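Long-range contacts in aminotransferase (Streptomyces pactum, PDB 4ZM4), which belongs to the class-III aminotransferases, a family with fold type I of pyridoxal-5'-phosphate-dependent enzymes, and is modelled as a two-chain assembly: residues Gly283-Ala288 against Ala312-Ala317; Ala101-Leu106 against Ala320-Leu325; Thr404-Glu409 against Gln440-Gly445. The protein carries 1 engineered substitution. One frame throughout, in Å; residues are numbered along the deposited sequence.

Contacts 1 and 2 are neighbours, their centres about 10 Å apart, and share helix 315-329: contact 1 lays a loop against its N-terminal turn, contact 2 packs helix 98-110 along its next turns. Both are buried, chiefly apolar, and border the second subunit; Phe-285 CB meets Ala-320 CB at 3.9 Å where they join. Contact 1 is nested in the chain loop that contact 2 closes. Contact 3 stands apart, its centre about 37 Å from that of contact 1 and about 41 Å from that of contact 2. It is partly buried, pairs two helices near the C-terminus, and adds a salt bridge to its packing.

Contact 1 of 3, residues Gly283-Ala288 against Ala312-Ala317; sequences GGFPVA and AGNHAA
Asn-314 OD1, obliquely placed about 4.0 Å from Phe-285 CZ, accepts the backbone N-H of Ala-317 N at 2.9 Å with a nearly straight angle of 167°. The donor stands 48° out of the carbonyl plane. This is an N-cap: Asn-314 precedes the first turn of helix 315-329, and its ND2 is tied back to Tyr-311 O, so both ends of the amide are used. Against that capped turn lies Phe-285. Its CG stands anti to the backbone N (chi1 -167°), which carries the ring across to the helix start. One face takes the backbone at Ala-316 C and Ala-317 N; the opposite face is covered near its rim by Pro-286 CD. The far end of the ring touches both alanine methyls, CZ meeting Ala-316 CB at 3.6 Å and CE1 meeting Ala-317 CB at 3.4 Å. The contact thus joins the loop leading into strand 288-292 of the central seven-stranded sheet to the capped start of helix 315-329; Gly-309, Val-310 and Tyr-311, just before, line a pyridoxal-5'-phosphate pocket. Val-287 adds CG2 to the same Ala-317 CB at 3.9 Å. At the dimer interface, the ring of Phe-285 meets that of Phe-285 of the second subunit, while Pro-286 packs on Asn-314 of that subunit.

Contact 2 of 3, residues Ala101-Leu106 against Ala320-Leu325; sequences ARAGAL and AVVAML
Val-322 meets Arg-102, Ala-103 and Leu-106 of helix 98-110 through its two methyls and its carbonyl O. CG2 presses on the backbone of that helix, 3.6 Å from Ala-103 N, and lies 4.1 Å from Ala-103 CB. CG1, anti to the backbone N (chi1 165°), is turned outward to Arg-102, where NH1 comes within 3.4 Å; the two side chains cross at about a right angle, and the methyl lies obliquely to the guanidinium. The arginine reaches this position by bending at chi2 and chi3, laying itself over the exposed margin of the contact. On the inner side, Leu-106 sends CD1 to Val-322 O at 3.8 Å. Its CB also abuts Leu-325 CB at 4.2 Å, one turn further along helix 315-329. Val-321 CG1 completes the first shell at Ala-103 CB. The chemistry is van der Waals packing, and Ala-103 CA and Val-322 CA come to 5.3 Å, consistent with the small side chain at Ala-103. Segments 101-106 and 320-325 run in broadly the same direction, their local axes 8.8 Å apart at closest approach and 41° apart in direction, both within the class-III aminotransferase fold. Further out, Leu-325 continues the seam onto Ile-107 and Leu-110 of helix 98-110 and onto Phe-257. Another flank of helix 315-329 packs against helix 77-89, Ala-320 on Val-83 and Met-324 on Val-79. Ala-101 packs on Ile-21 of the second subunit.

Contact 3 of 3, residues Thr404-Glu409 against Gln440-Gly445; sequences TLAQKE and QRSLVG
Arg-441 grips Glu-409 side-on, the two side chains meeting at a slant: both NE and NH2 of the arginine donate to the single oxygen OE1, each at 3.1 Å, to form a salt bridge. OE1 sits at the edge of the guanidinium and essentially in its plane, but the carboxylate is turned 70° from that plane, so the two flat groups do not pair as coplanar partners. NE reaches OE1 from well above the carboxylate, 65° out of its plane, and NH2 arrives on the anti side from the same face, less far out of the plane. The N-H angles, close to 150°, are moderately bent. Both side chains are bent, Glu-409 at chi2 and Arg-441 at chi2 and chi3. Arg-441 also touches a crystal neighbour, which may influence its pose.

Inward from the ion pair, Ser-442 presents its side chain to helix 396-408. Its CB lies against Leu-405 CB at 3.7 Å, and OG stands 3.2 Å from Ala-406 CA and 3.4 Å from Glu-409 CG. The hydroxyl is hydrogen-bonded to Ala-438 O, one turn back on its own helix. Contact 3 thus packs helix 396-408 against helix 429-444, the last helix of the chain, in the C-terminal part of the class-III aminotransferase fold. The segments run in opposed order, Glu-409 meeting Arg-441 at one end and Leu-405 reaching Gly-445 at the other. Here Leu-405 puts CD1 against backbone oxygens of the final turn, 3.5 Å from Ser-442 O and 3.9 Å from Gly-445 O. Behind the serine, Leu-443 packs onto Val-352 and Phe-353 of helix 334-355, while Ala-406 rests on Phe-413.

Contact 1 of 3, residues Gly283-Ala288 against Ala312-Ala317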
# COMPACT_ATOMS: atom_id res chain seq x y z
N GLY B 283 -4.87 -6.45 -12.03
CA GLY B 283 -5.66 -5.70 -13.01
C GLY B 283 -6.06 -4.29 -12.63
O GLY B 283 -7.12 -3.79 -13.04
N GLY B 284 -5.21 -3.64 -11.85
CA GLY B 284 -5.52 -2.30 -11.34
C GLY B 284 -6.01 -2.21 -9.91
O GLY B 284 -6.09 -1.12 -9.37
N PHE B 285 -6.36 -3.34 -9.29
CA PHE B 285 -6.71 -3.32 -7.88
C PHE B 285 -5.42 -3.13 -7.08
O PHE B 285 -4.39 -3.74 -7.43
CB PHE B 285 -7.42 -4.63 -7.45
CG PHE B 285 -8.09 -4.56 -6.10
CD1 PHE B 285 -7.35 -4.74 -4.92
CD2 PHE B 285 -9.44 -4.30 -6.00
CE1 PHE B 285 -7.97 -4.68 -3.68
CE2 PHE B 285 -10.07 -4.24 -4.75
CZ PHE B 285 -9.33 -4.44 -3.60
N PRO B 286 -5.46 -2.36 -5.99
CA PRO B 286 -4.19 -2.23 -5.26
C PRO B 286 -3.75 -3.51 -4.55
O PRO B 286 -4.34 -3.91 -3.53
CB PRO B 286 -4.46 -1.10 -4.27
CG PRO B 286 -5.83 -0.62 -4.57
CD PRO B 286 -6.55 -1.67 -5.31
N VAL B 287 -2.78 -4.19 -5.15
CA VAL B 287 -2.28 -5.48 -4.67
C VAL B 287 -0.91 -5.75 -5.25
O VAL B 287 -0.59 -5.32 -6.33
CB VAL B 287 -3.24 -6.64 -5.02
CG1 VAL B 287 -3.37 -6.83 -6.52
CG2 VAL B 287 -2.79 -7.95 -4.37
N ALA B 288 -0.08 -6.42 -4.45
CA ALA B 288 1.27 -6.78 -4.82
C ALA B 288 1.64 -8.05 -4.07
O ALA B 288 0.89 -8.50 -3.20
CB ALA B 288 2.25 -5.68 -4.45
N ALA B 312 -3.31 -6.54 3.76
CA ALA B 312 -2.51 -7.37 2.91
C ALA B 312 -3.29 -8.65 2.65
O ALA B 312 -3.75 -9.29 3.57
CB ALA B 312 -1.15 -7.65 3.54
N GLY B 313 -3.40 -9.02 1.37
CA GLY B 313 -4.04 -10.27 1.01
C GLY B 313 -5.54 -10.26 1.30
O GLY B 313 -6.10 -11.28 1.59
N ASN B 314 -6.19 -9.10 1.27
CA ASN B 314 -7.62 -9.06 1.54
C ASN B 314 -8.36 -9.79 0.43
O ASN B 314 -7.83 -10.03 -0.65
CB ASN B 314 -8.12 -7.60 1.71
CG ASN B 314 -7.99 -6.77 0.44
OD1 ASN B 314 -8.87 -6.80 -0.44
ND2 ASN B 314 -6.91 -6.00 0.35
N HIS B 315 -9.63 -10.11 0.69
CA HIS B 315 -10.36 -11.03 -0.18
C HIS B 315 -10.69 -10.42 -1.54
O HIS B 315 -10.61 -11.12 -2.55
CB HIS B 315 -11.63 -11.54 0.50
CG HIS B 315 -11.45 -11.91 1.94
ND1 HIS B 315 -10.32 -12.53 2.40
CD2 HIS B 315 -12.23 -11.68 3.02
CE1 HIS B 315 -10.41 -12.68 3.72
NE2 HIS B 315 -11.56 -12.17 4.12
N ALA B 316 -11.04 -9.14 -1.57
CA ALA B 316 -11.22 -8.44 -2.85
C ALA B 316 -9.95 -8.45 -3.68
O ALA B 316 -9.98 -8.84 -4.86
CB ALA B 316 -11.67 -7.01 -2.64
N ALA B 317 -8.82 -8.07 -3.09
CA ALA B 317 -7.54 -8.09 -3.80
C ALA B 317 -7.20 -9.47 -4.37
O ALA B 317 -6.80 -9.59 -5.53
CB ALA B 317 -6.39 -7.63 -2.89

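Contact 2 of 3, residues Ala101-Leu106 against Ala320-Leu325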
# COMPACT_ATOMS: atom_id res chain seq x y z
N ALA B 101 -5.35 -19.77 -1.14
CA ALA B 101 -4.71 -20.90 -1.86
C ALA B 101 -4.82 -20.80 -3.39
O ALA B 101 -3.89 -21.19 -4.11
CB ALA B 101 -5.28 -22.24 -1.37
N ARG B 102 -5.94 -20.29 -3.87
CA ARG B 102 -6.16 -20.16 -5.32
C ARG B 102 -5.26 -19.05 -5.90
O ARG B 102 -4.63 -19.26 -6.93
CB ARG B 102 -7.62 -19.90 -5.64
CG ARG B 102 -8.59 -20.94 -5.12
CD ARG B 102 -9.44 -21.53 -6.26
NE ARG B 102 -8.64 -21.81 -7.47
CZ ARG B 102 -8.68 -21.18 -8.67
NH1 ARG B 102 -9.52 -20.18 -8.94
NH2 ARG B 102 -7.83 -21.58 -9.62
N ALA B 103 -5.17 -17.92 -5.21
CA ALA B 103 -4.25 -16.86 -5.64
C ALA B 103 -2.82 -17.35 -5.62
O ALA B 103 -2.10 -17.21 -6.61
CB ALA B 103 -4.40 -15.64 -4.77
N GLY B 104 -2.41 -17.97 -4.52
CA GLY B 104 -1.05 -18.47 -4.40
C GLY B 104 -0.73 -19.46 -5.50
O GLY B 104 0.32 -19.36 -6.15
N ALA B 105 -1.65 -20.40 -5.74
CA ALA B 105 -1.41 -21.50 -6.72
C ALA B 105 -1.32 -20.98 -8.14
O ALA B 105 -0.43 -21.39 -8.91
CB ALA B 105 -2.49 -22.56 -6.62
N LEU B 106 -2.20 -20.05 -8.50
CA LEU B 106 -2.06 -19.37 -9.79
C LEU B 106 -0.71 -18.69 -10.00
O LEU B 106 -0.12 -18.79 -11.07
CB LEU B 106 -3.21 -18.37 -10.01
CG LEU B 106 -4.44 -19.12 -10.53
CD1 LEU B 106 -5.74 -18.35 -10.32
CD2 LEU B 106 -4.24 -19.47 -12.00
N ALA B 320 -9.33 -10.42 -7.27
CA ALA B 320 -8.82 -9.78 -8.48
C ALA B 320 -7.63 -10.58 -9.07
O ALA B 320 -7.52 -10.71 -10.27
CB ALA B 320 -8.42 -8.33 -8.20
N VAL B 321 -6.75 -11.08 -8.21
CA VAL B 321 -5.60 -11.84 -8.68
C VAL B 321 -6.11 -13.11 -9.35
O VAL B 321 -5.67 -13.46 -10.44
CB VAL B 321 -4.59 -12.19 -7.55
CG1 VAL B 321 -3.53 -13.18 -8.00
CG2 VAL B 321 -3.90 -10.93 -7.04
N VAL B 322 -7.06 -13.78 -8.70
CA VAL B 322 -7.63 -15.03 -9.24
C VAL B 322 -8.32 -14.83 -10.58
O VAL B 322 -8.11 -15.59 -11.53
CB VAL B 322 -8.60 -15.66 -8.22
CG1 VAL B 322 -9.48 -16.74 -8.88
CG2 VAL B 322 -7.81 -16.23 -7.04
N ALA B 323 -9.14 -13.80 -10.68
CA ALA B 323 -9.82 -13.49 -11.94
C ALA B 323 -8.83 -13.09 -13.05
O ALA B 323 -8.96 -13.53 -14.19
CB ALA B 323 -10.86 -12.39 -11.74
N MET B 324 -7.82 -12.30 -12.70
CA MET B 324 -6.92 -11.75 -13.70
C MET B 324 -5.97 -12.81 -14.17
O MET B 324 -5.80 -13.00 -15.38
CB MET B 324 -6.15 -10.56 -13.14
CG MET B 324 -5.28 -9.83 -14.15
SD MET B 324 -6.17 -9.11 -15.54
CE MET B 324 -4.89 -8.02 -16.21
N LEU B 325 -5.36 -13.52 -13.23
CA LEU B 325 -4.41 -14.56 -13.62
C LEU B 325 -5.16 -15.77 -14.23
O LEU B 325 -4.63 -16.43 -15.12
CB LEU B 325 -3.53 -14.97 -12.46
CG LEU B 325 -2.58 -13.93 -11.87
CD1 LEU B 325 -1.61 -14.53 -10.87
CD2 LEU B 325 -1.80 -13.23 -12.97

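Contact 3 of 3, residues Thr404-Glu409 against Gln440-Gly445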
# COMPACT_ATOMS: atom_id res chain seq x y z
N THR B 404 1.93 17.73 -25.18
CA THR B 404 0.81 18.73 -25.13
C THR B 404 0.04 18.72 -26.44
O THR B 404 -1.19 18.73 -26.44
CB THR B 404 1.34 20.16 -24.86
OG1 THR B 404 1.90 20.24 -23.55
CG2 THR B 404 0.25 21.21 -24.99
N LEU B 405 0.76 18.68 -27.56
CA LEU B 405 0.13 18.72 -28.88
C LEU B 405 -0.65 17.46 -29.13
O LEU B 405 -1.78 17.50 -29.64
CB LEU B 405 1.18 18.95 -29.97
CG LEU B 405 1.76 20.38 -30.04
CD1 LEU B 405 3.10 20.42 -30.78
CD2 LEU B 405 0.75 21.34 -30.67
N ALA B 406 -0.05 16.32 -28.78
CA ALA B 406 -0.71 15.01 -28.93
C ALA B 406 -1.96 14.93 -28.08
O ALA B 406 -2.99 14.47 -28.54
CB ALA B 406 0.26 13.89 -28.57
N GLN B 407 -1.86 15.42 -26.85
CA GLN B 407 -2.99 15.41 -25.92
C GLN B 407 -4.17 16.17 -26.49
O GLN B 407 -5.30 15.69 -26.43
CB GLN B 407 -2.61 15.97 -24.57
CG GLN B 407 -3.67 15.79 -23.49
CD GLN B 407 -3.20 16.22 -22.11
OE1 GLN B 407 -2.14 15.78 -21.62
NE2 GLN B 407 -3.97 17.09 -21.45
N LYS B 408 -3.90 17.34 -27.09
CA LYS B 408 -4.92 18.09 -27.79
C LYS B 408 -5.49 17.35 -28.97
O LYS B 408 -6.68 17.49 -29.26
CB LYS B 408 -4.38 19.42 -28.31
CG LYS B 408 -4.15 20.43 -27.23
CD LYS B 408 -3.42 21.60 -27.84
CE LYS B 408 -3.41 22.79 -26.90
NZ LYS B 408 -3.41 24.01 -27.74
N GLU B 409 -4.66 16.59 -29.69
CA GLU B 409 -5.16 15.74 -30.77
C GLU B 409 -5.91 14.50 -30.27
O GLU B 409 -6.40 13.72 -31.06
CB GLU B 409 -4.01 15.31 -31.69
CG GLU B 409 -3.31 16.44 -32.42
CD GLU B 409 -4.22 17.23 -33.35
OE1 GLU B 409 -5.24 16.70 -33.81
OE2 GLU B 409 -3.87 18.39 -33.67
N GLN B 440 1.26 12.38 -36.23
CA GLN B 440 1.60 13.11 -37.47
C GLN B 440 1.19 14.60 -37.35
O GLN B 440 2.01 15.50 -37.52
CB GLN B 440 0.90 12.43 -38.66
CG GLN B 440 0.29 13.32 -39.73
CD GLN B 440 1.31 13.80 -40.73
OE1 GLN B 440 2.22 13.06 -41.08
NE2 GLN B 440 1.15 15.03 -41.20
N ARG B 441 -0.07 14.83 -37.00
CA ARG B 441 -0.59 16.19 -36.84
C ARG B 441 0.18 16.96 -35.76
O ARG B 441 0.51 18.13 -35.95
CB ARG B 441 -2.10 16.14 -36.54
CG ARG B 441 -2.96 16.43 -37.77
CD ARG B 441 -4.25 15.62 -37.89
NE ARG B 441 -4.83 15.28 -36.59
CZ ARG B 441 -5.40 14.11 -36.29
NH1 ARG B 441 -5.49 13.13 -37.20
NH2 ARG B 441 -5.89 13.91 -35.07
N SER B 442 0.53 16.29 -34.66
CA SER B 442 1.25 16.94 -33.58
C SER B 442 2.68 17.31 -33.99
O SER B 442 3.21 18.35 -33.59
CB SER B 442 1.27 16.04 -32.33
OG SER B 442 -0.06 15.66 -31.99
N LEU B 443 3.34 16.45 -34.77
CA LEU B 443 4.72 16.74 -35.18
C LEU B 443 4.75 17.94 -36.11
O LEU B 443 5.68 18.73 -36.07
CB LEU B 443 5.39 15.53 -35.86
CG LEU B 443 5.78 14.35 -34.98
CD1 LEU B 443 6.12 13.15 -35.85
CD2 LEU B 443 6.94 14.68 -34.04
N VAL B 444 3.74 18.07 -36.96
CA VAL B 444 3.69 19.18 -37.91
C VAL B 444 3.58 20.52 -37.16
O VAL B 444 4.11 21.53 -37.62
CB VAL B 444 2.57 18.97 -38.98
CG1 VAL B 444 2.46 20.16 -39.92
CG2 VAL B 444 2.84 17.71 -39.80
N GLY B 445 2.95 20.50 -35.97
CA GLY B 445 2.87 21.69 -35.11
C GLY B 445 4.11 21.98 -34.26
O GLY B 445 4.15 22.95 -33.51